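SspB protein (Streptomyces clavuligerus, PDB 6JUF) probably acts as a metal-dependent DNase in a phosphorothioation-sensing bacterial defence system with broad activity against phages. Local coordinates at residues B[116-121]-B[134-139]; B[146-151]-B[171-176]; B[183-188]-B[207-212]. All blocks are in the same frame, centred on the assembly; numbering follows the deposited sequence.

Contact 1. Residues B[116-121]-B[134-139]; sequences WLLSSR and AFHLAP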
# COMPACT_ATOMS: atom_id res chain seq x y z
N TRP B 116 -16.67 5.36 -1.25
CA TRP B 116 -17.53 4.76 -0.23
C TRP B 116 -17.43 5.42 1.11
O TRP B 116 -18.43 5.58 1.80
CB TRP B 116 -17.27 3.27 -0.07
CG TRP B 116 -17.76 2.47 -1.27
CD1 TRP B 116 -18.59 2.90 -2.34
CD2 TRP B 116 -17.48 1.05 -1.55
NE1 TRP B 116 -18.80 1.87 -3.23
CE2 TRP B 116 -18.15 0.73 -2.83
CE3 TRP B 116 -16.72 0.07 -0.92
CZ2 TRP B 116 -18.09 -0.56 -3.40
CZ3 TRP B 116 -16.68 -1.21 -1.49
CH2 TRP B 116 -17.31 -1.52 -2.73
N LEU B 117 -16.23 5.94 1.42
CA LEU B 117 -16.01 6.62 2.70
C LEU B 117 -16.90 7.91 2.77
O LEU B 117 -17.47 8.23 3.78
CB LEU B 117 -14.54 6.99 2.89
CG LEU B 117 -14.17 7.76 4.18
CD1 LEU B 117 -14.57 6.97 5.48
CD2 LEU B 117 -12.70 8.09 4.20
N LEU B 118 -16.98 8.59 1.64
CA LEU B 118 -17.70 9.88 1.53
C LEU B 118 -19.20 9.67 1.32
O LEU B 118 -20.02 10.55 1.51
CB LEU B 118 -17.10 10.73 0.40
CG LEU B 118 -15.69 11.26 0.59
CD1 LEU B 118 -15.22 11.88 -0.70
CD2 LEU B 118 -15.61 12.25 1.76
N SER B 119 -19.55 8.44 0.93
CA SER B 119 -20.91 8.14 0.44
C SER B 119 -22.01 8.36 1.47
O SER B 119 -21.82 8.03 2.63
CB SER B 119 -20.98 6.68 -0.06
OG SER B 119 -22.23 6.39 -0.62
N SER B 120 -23.15 8.88 1.02
CA SER B 120 -24.30 9.06 1.89
C SER B 120 -25.54 8.89 1.02
O SER B 120 -25.61 9.40 -0.11
CB SER B 120 -24.26 10.46 2.50
OG SER B 120 -25.36 10.65 3.33
N ARG B 121 -26.48 8.12 1.53
CA ARG B 121 -27.80 8.00 0.89
C ARG B 121 -28.80 7.71 2.00
O ARG B 121 -28.39 7.39 3.12
CB ARG B 121 -27.79 6.89 -0.17
CG ARG B 121 -28.56 5.66 0.30
CD ARG B 121 -27.81 4.34 0.27
NE ARG B 121 -26.68 4.34 -0.64
CZ ARG B 121 -26.78 4.25 -1.96
NH1 ARG B 121 -27.99 4.12 -2.51
NH2 ARG B 121 -25.68 4.29 -2.73
N ALA B 134 -14.43 18.49 4.39
CA ALA B 134 -13.16 18.82 3.72
C ALA B 134 -13.32 18.74 2.21
O ALA B 134 -12.88 19.60 1.48
CB ALA B 134 -11.98 17.93 4.19
N PHE B 135 -13.94 17.66 1.74
CA PHE B 135 -14.11 17.49 0.28
C PHE B 135 -15.28 18.25 -0.29
O PHE B 135 -15.14 18.77 -1.44
CB PHE B 135 -14.20 16.00 -0.09
CG PHE B 135 -12.87 15.31 -0.05
CD1 PHE B 135 -12.13 15.19 -1.22
CD2 PHE B 135 -12.33 14.83 1.15
CE1 PHE B 135 -10.87 14.56 -1.21
CE2 PHE B 135 -11.08 14.19 1.15
CZ PHE B 135 -10.32 14.11 0.01
N HIS B 136 -16.42 18.31 0.42
CA HIS B 136 -17.67 18.76 -0.22
C HIS B 136 -18.22 20.10 0.24
O HIS B 136 -19.00 20.71 -0.47
CB HIS B 136 -18.73 17.68 -0.01
CG HIS B 136 -18.43 16.41 -0.78
ND1 HIS B 136 -18.30 16.40 -2.11
CD2 HIS B 136 -18.28 15.10 -0.36
CE1 HIS B 136 -18.04 15.16 -2.56
NE2 HIS B 136 -18.02 14.34 -1.49
N LEU B 137 -17.84 20.55 1.44
CA LEU B 137 -18.47 21.79 2.03
C LEU B 137 -17.52 22.97 2.24
O LEU B 137 -17.96 24.12 2.26
CB LEU B 137 -19.21 21.48 3.34
CG LEU B 137 -20.38 20.47 3.21
CD1 LEU B 137 -21.04 20.18 4.55
CD2 LEU B 137 -21.45 20.98 2.30
N ALA B 138 -16.23 22.70 2.33
CA ALA B 138 -15.27 23.79 2.58
C ALA B 138 -15.22 24.74 1.41
O ALA B 138 -15.29 24.30 0.26
CB ALA B 138 -13.85 23.24 2.85
N PRO B 139 -15.12 26.05 1.68
CA PRO B 139 -15.19 27.01 0.55
C PRO B 139 -13.80 27.15 -0.14
O PRO B 139 -13.66 27.82 -1.13
CB PRO B 139 -15.58 28.32 1.23
CG PRO B 139 -14.99 28.19 2.59
CD PRO B 139 -15.11 26.71 2.98

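Contact 2. Residues B[146-151]-B[171-176]; sequences ADLTQV and KDVDCI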
# COMPACT_ATOMS: atom_id res chain seq x y z
N ALA B 146 -5.34 24.46 10.92
CA ALA B 146 -6.21 25.32 11.78
C ALA B 146 -7.43 25.81 10.99
O ALA B 146 -8.56 25.84 11.51
CB ALA B 146 -5.41 26.48 12.38
N ASP B 147 -7.19 26.25 9.74
CA ASP B 147 -8.29 26.73 8.87
C ASP B 147 -9.34 25.66 8.60
O ASP B 147 -10.57 25.90 8.78
CB ASP B 147 -7.83 27.20 7.48
CG ASP B 147 -6.96 28.46 7.52
OD1 ASP B 147 -7.02 29.29 8.48
OD2 ASP B 147 -6.19 28.56 6.53
N LEU B 148 -8.87 24.45 8.28
CA LEU B 148 -9.80 23.35 8.06
C LEU B 148 -10.56 22.95 9.32
O LEU B 148 -11.76 22.70 9.31
CB LEU B 148 -9.09 22.15 7.44
CG LEU B 148 -10.02 20.98 7.09
CD1 LEU B 148 -11.12 21.38 6.10
CD2 LEU B 148 -9.17 19.85 6.52
N THR B 149 -9.83 22.90 10.44
CA THR B 149 -10.49 22.66 11.70
C THR B 149 -11.64 23.67 11.95
O THR B 149 -12.76 23.28 12.32
CB THR B 149 -9.47 22.69 12.87
OG1 THR B 149 -8.57 21.58 12.70
CG2 THR B 149 -10.21 22.58 14.24
N GLN B 150 -11.36 24.96 11.70
CA GLN B 150 -12.39 25.99 11.98
C GLN B 150 -13.63 25.85 11.08
O GLN B 150 -14.78 26.02 11.54
CB GLN B 150 -11.78 27.41 11.93
CG GLN B 150 -10.93 27.66 13.18
CD GLN B 150 -11.68 27.38 14.49
OE1 GLN B 150 -11.22 26.59 15.36
NE2 GLN B 150 -12.83 28.06 14.68
N VAL B 151 -13.42 25.49 9.82
CA VAL B 151 -14.55 25.25 8.94
C VAL B 151 -15.41 24.07 9.41
O VAL B 151 -16.62 24.16 9.43
CB VAL B 151 -14.12 25.14 7.46
CG1 VAL B 151 -15.34 24.85 6.56
CG2 VAL B 151 -13.56 26.47 7.06
N LYS B 171 -8.11 16.23 15.48
CA LYS B 171 -7.57 14.88 15.28
C LYS B 171 -8.08 14.32 13.92
O LYS B 171 -7.27 13.62 13.22
CB LYS B 171 -8.01 13.97 16.43
CG LYS B 171 -7.21 14.26 17.71
CD LYS B 171 -7.89 13.64 18.92
CE LYS B 171 -7.10 13.98 20.18
NZ LYS B 171 -7.88 13.69 21.39
N ASP B 172 -9.33 14.63 13.54
CA ASP B 172 -9.82 14.23 12.18
C ASP B 172 -8.95 14.90 11.11
O ASP B 172 -8.58 14.26 10.11
CB ASP B 172 -11.28 14.63 11.95
CG ASP B 172 -12.26 13.73 12.64
OD1 ASP B 172 -11.85 12.64 13.12
OD2 ASP B 172 -13.45 14.10 12.66
N VAL B 173 -8.63 16.17 11.30
CA VAL B 173 -7.85 16.87 10.29
C VAL B 173 -6.48 16.31 10.18
O VAL B 173 -5.95 16.14 9.08
CB VAL B 173 -7.86 18.39 10.58
CG1 VAL B 173 -6.89 19.14 9.68
CG2 VAL B 173 -9.26 18.93 10.33
N ASP B 174 -5.88 15.99 11.31
CA ASP B 174 -4.60 15.25 11.32
C ASP B 174 -4.68 13.93 10.57
O ASP B 174 -3.80 13.60 9.76
CB ASP B 174 -4.12 14.96 12.75
CG ASP B 174 -3.54 16.18 13.41
OD1 ASP B 174 -3.19 17.15 12.70
OD2 ASP B 174 -3.42 16.21 14.64
N CYS B 175 -5.75 13.19 10.78
CA CYS B 175 -5.94 11.88 10.12
C CYS B 175 -6.15 12.03 8.62
O CYS B 175 -5.63 11.23 7.82
CB CYS B 175 -7.16 11.18 10.73
SG CYS B 175 -7.17 9.40 10.24
N ILE B 176 -6.93 13.05 8.22
CA ILE B 176 -7.17 13.32 6.76
C ILE B 176 -5.80 13.58 6.08
O ILE B 176 -5.52 13.04 5.03
CB ILE B 176 -8.08 14.56 6.61
CG1 ILE B 176 -9.52 14.21 6.94
CG2 ILE B 176 -8.00 15.09 5.16
CD1 ILE B 176 -10.48 15.38 7.22

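Contact 3. Residues B[183-188]-B[207-212]; sequences AQRLRG and LMEQVG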
# COMPACT_ATOMS: atom_id res chain seq x y z
N ALA B 183 4.04 10.43 2.28
CA ALA B 183 4.62 10.12 3.57
C ALA B 183 5.77 11.08 3.92
O ALA B 183 6.02 11.37 5.07
CB ALA B 183 5.13 8.67 3.55
N GLN B 184 6.43 11.59 2.89
CA GLN B 184 7.61 12.49 3.08
C GLN B 184 7.23 13.81 3.75
O GLN B 184 8.09 14.44 4.39
CB GLN B 184 8.26 12.76 1.72
CG GLN B 184 8.98 11.53 1.16
CD GLN B 184 8.08 10.32 0.83
OE1 GLN B 184 8.35 9.15 1.28
NE2 GLN B 184 7.08 10.53 -0.01
N ARG B 185 5.94 14.18 3.65
CA ARG B 185 5.43 15.44 4.27
C ARG B 185 5.08 15.26 5.72
O ARG B 185 4.76 16.24 6.42
CB ARG B 185 4.21 15.92 3.56
CG ARG B 185 4.31 15.89 2.03
CD ARG B 185 5.54 16.59 1.47
NE ARG B 185 5.40 16.48 0.01
CZ ARG B 185 6.30 16.00 -0.83
NH1 ARG B 185 7.53 15.66 -0.43
NH2 ARG B 185 5.99 15.90 -2.13
N LEU B 186 5.07 13.99 6.14
CA LEU B 186 4.69 13.66 7.51
C LEU B 186 5.90 13.60 8.39
O LEU B 186 7.02 13.38 7.93
CB LEU B 186 3.93 12.34 7.56
CG LEU B 186 2.67 12.29 6.67
CD1 LEU B 186 2.09 10.89 6.69
CD2 LEU B 186 1.61 13.32 7.13
N ARG B 187 5.69 13.86 9.66
CA ARG B 187 6.75 13.64 10.59
C ARG B 187 6.32 12.54 11.54
O ARG B 187 5.26 12.59 12.16
CB ARG B 187 7.19 14.92 11.32
CG ARG B 187 7.84 15.95 10.39
CD ARG B 187 8.92 15.30 9.53
NE ARG B 187 9.30 16.00 8.27
CZ ARG B 187 8.79 17.13 7.77
NH1 ARG B 187 7.85 17.81 8.39
NH2 ARG B 187 9.26 17.59 6.62
N GLY B 188 7.13 11.50 11.60
CA GLY B 188 7.07 10.65 12.76
C GLY B 188 7.39 11.61 13.90
O GLY B 188 7.86 12.76 13.68
N LEU B 207 -4.24 13.06 -3.96
CA LEU B 207 -5.32 14.08 -3.74
C LEU B 207 -4.90 15.28 -2.93
O LEU B 207 -5.60 16.26 -2.95
CB LEU B 207 -6.55 13.43 -3.06
CG LEU B 207 -7.46 12.66 -4.03
CD1 LEU B 207 -8.36 11.72 -3.21
CD2 LEU B 207 -8.27 13.67 -4.86
N MET B 208 -3.84 15.17 -2.10
CA MET B 208 -3.55 16.29 -1.17
C MET B 208 -2.04 16.45 -1.16
O MET B 208 -1.29 15.45 -1.26
CB MET B 208 -4.05 15.98 0.25
CG MET B 208 -4.22 17.19 1.16
SD MET B 208 -4.87 16.60 2.73
CE MET B 208 -4.16 17.83 3.86
N GLU B 209 -1.57 17.68 -1.02
CA GLU B 209 -0.15 17.95 -1.02
C GLU B 209 0.17 19.09 -0.07
O GLU B 209 -0.68 19.93 0.25
CB GLU B 209 0.33 18.26 -2.47
CG GLU B 209 1.82 18.59 -2.67
CD GLU B 209 2.76 17.46 -2.20
OE1 GLU B 209 2.91 17.23 -0.99
OE2 GLU B 209 3.39 16.82 -3.08
N GLN B 210 1.42 19.07 0.41
CA GLN B 210 1.97 20.15 1.19
C GLN B 210 2.30 21.33 0.28
O GLN B 210 2.81 21.14 -0.84
CB GLN B 210 3.25 19.59 1.85
CG GLN B 210 4.17 20.66 2.33
CD GLN B 210 3.57 21.55 3.38
OE1 GLN B 210 3.87 22.75 3.39
NE2 GLN B 210 2.78 20.98 4.29
N VAL B 211 2.04 22.56 0.74
CA VAL B 211 2.40 23.66 -0.12
C VAL B 211 3.32 24.68 0.58
O VAL B 211 3.22 24.91 1.78
CB VAL B 211 1.20 24.17 -0.94
CG1 VAL B 211 0.19 24.86 -0.04
CG2 VAL B 211 1.67 25.05 -2.08
N GLY B 212 4.26 25.21 -0.21
CA GLY B 212 5.41 26.02 0.22
C GLY B 212 5.82 25.93 1.67
O GLY B 212 5.77 26.93 2.36

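Contact 1. Residues B[116-121]-B[134-139]
The carbonyl oxygen of F135 is gripped by two arginines of the same chain, R269 through NH2 and R266 through NH1, just where the helix 129-137 widens into a pi-type turn. From the same turn F135 and H136 face L118 at the end of the helix 107-118, with the CA atoms of L118 and F135 8.5 Å apart. L118 carries its whole side of the contact: CD1 sits 3.8 Å from H136 NE2 and 4.2 Å from F135 CG, so that one methyl fills the notch between two rings and lies obliquely to both. CG of L118 stands opposite its carbonyl carbon (chi1 -68°), which sends the isobutyl group across to the other helix. The histidine also has F135 CB 4.2 Å above one face, toward its rim. This is a buried junction where the C-terminal turns of two consecutive helices, 107-118 and 129-137, meet; S119 is the first residue to leave helical geometry, and its N makes a weak 3.2 Å bond to W116 O. A267 of the helix 264-268 packs on both L118 and H136, while F135 meets the ring of H114 edge-to-face.

Contact 2. Residues B[146-151]-B[171-176]
Both segments are helical, 146-151 within the helix 145-159 and 171-176 within the helix 166-180, and they approach most nearly at T149 and V173, whose CA atoms are 6.5 Å apart. The two short stretches run at a steep slant to each other, and their contact is small, burying 164 Å² in all. V173 is a knob in the hole formed by L145, L148, T149 and I152 of the helix 145-159. Its CG2, opposite the carbonyl carbon, reaches between L148 and T149, lying 3.9 Å from L148 CG and 3.6 Å from T149 OG1. L148 has CG anti to the backbone N (chi1 -176°), which brings CD2 alongside both valine methyls, 3.9 Å from V173 CG2 and 4.0 Å from V173 CG1. T149 offers its hydroxyl oxygen to a methyl; the polar need of OG1 is met within its own helix by a hydrogen bond to L145 O, one turn back. On the neighbouring side, the helix 129-137 closes the group: A134 packs on L148, W131 touches I176 and C175, and S130 OG bonds D172 OD2. The three helices form a bundle, and the strand 142-144 leads directly into the helix 145-159.

Contact 3. Residues B[183-188]-B[207-212]
The guanidinium of R185 meets the carboxylate of E209 at its edge, with E209 CD in the guanidinium plane, while Q210 CB lies oblique to the group. The grip is side-on and two-pronged: R185 NE bonds E209 OE1 at 2.8 Å and R185 NH2 bonds E209 OE2 at 2.9 Å, forming a salt bridge. Both bonds are almost straight, the NE one having an N-H...O angle of 174°. Each oxygen is met on its syn side, but the donors stand somewhat out of the carboxylate plane because the two flat groups are turned 32° apart. E209 leaves the strand with CG anti to the backbone N and then bends at chi2 (58°), which curls the carboxylate back over the chain. There OE1 takes a second bond on its anti lone pair, from Q210 N at 2.8 Å. Three bonds, two on OE1 and one on OE2, hold the carboxylate's rotation and would tend to stabilise its negative charge. The arginine's methylene chain packs beside the strand, CD 3.8 Å from Q210 CB, and W219 touches both residues. Nearby, R187 packs on P227 of the second subunit. Within this chain 208-211 is an outer strand: E209 and V211 pair with E220 and E218 of strand 218-221, and L207 with T222 just after it, so Q210 N points off the sheet's edge. The order helix, strand, helix, helix, strand, strand is consistent with a winged-helix domain; the bridge fastens the turn after helix 166-180 to the hairpin's first strand.

Overall arrangement
From the N terminus, the helix 107-118 comes first, and contact 1 closes the loop after it together with the start of the helix 129-137. The chain then passes through the strand 142-144, and contact 2 closes a helix-loop-helix excursion made of the end of 145-159, its linker and the start of 166-180. Contact 3 follows, spanning the partly unmodelled excursion (190-194 missing) between the helix 166-180 and the strand 208-211. The three loops run in series, with neither nesting nor crossing. In space they adjoin: P139 CD packs on V151 CG1 at 4.0 Å between contacts 1 and 2, I176 reaches M208 between 2 and 3, and F135 reaches L207 between 1 and 3. Together they join helices and sheet of the probable winged-helix unit to 107-118.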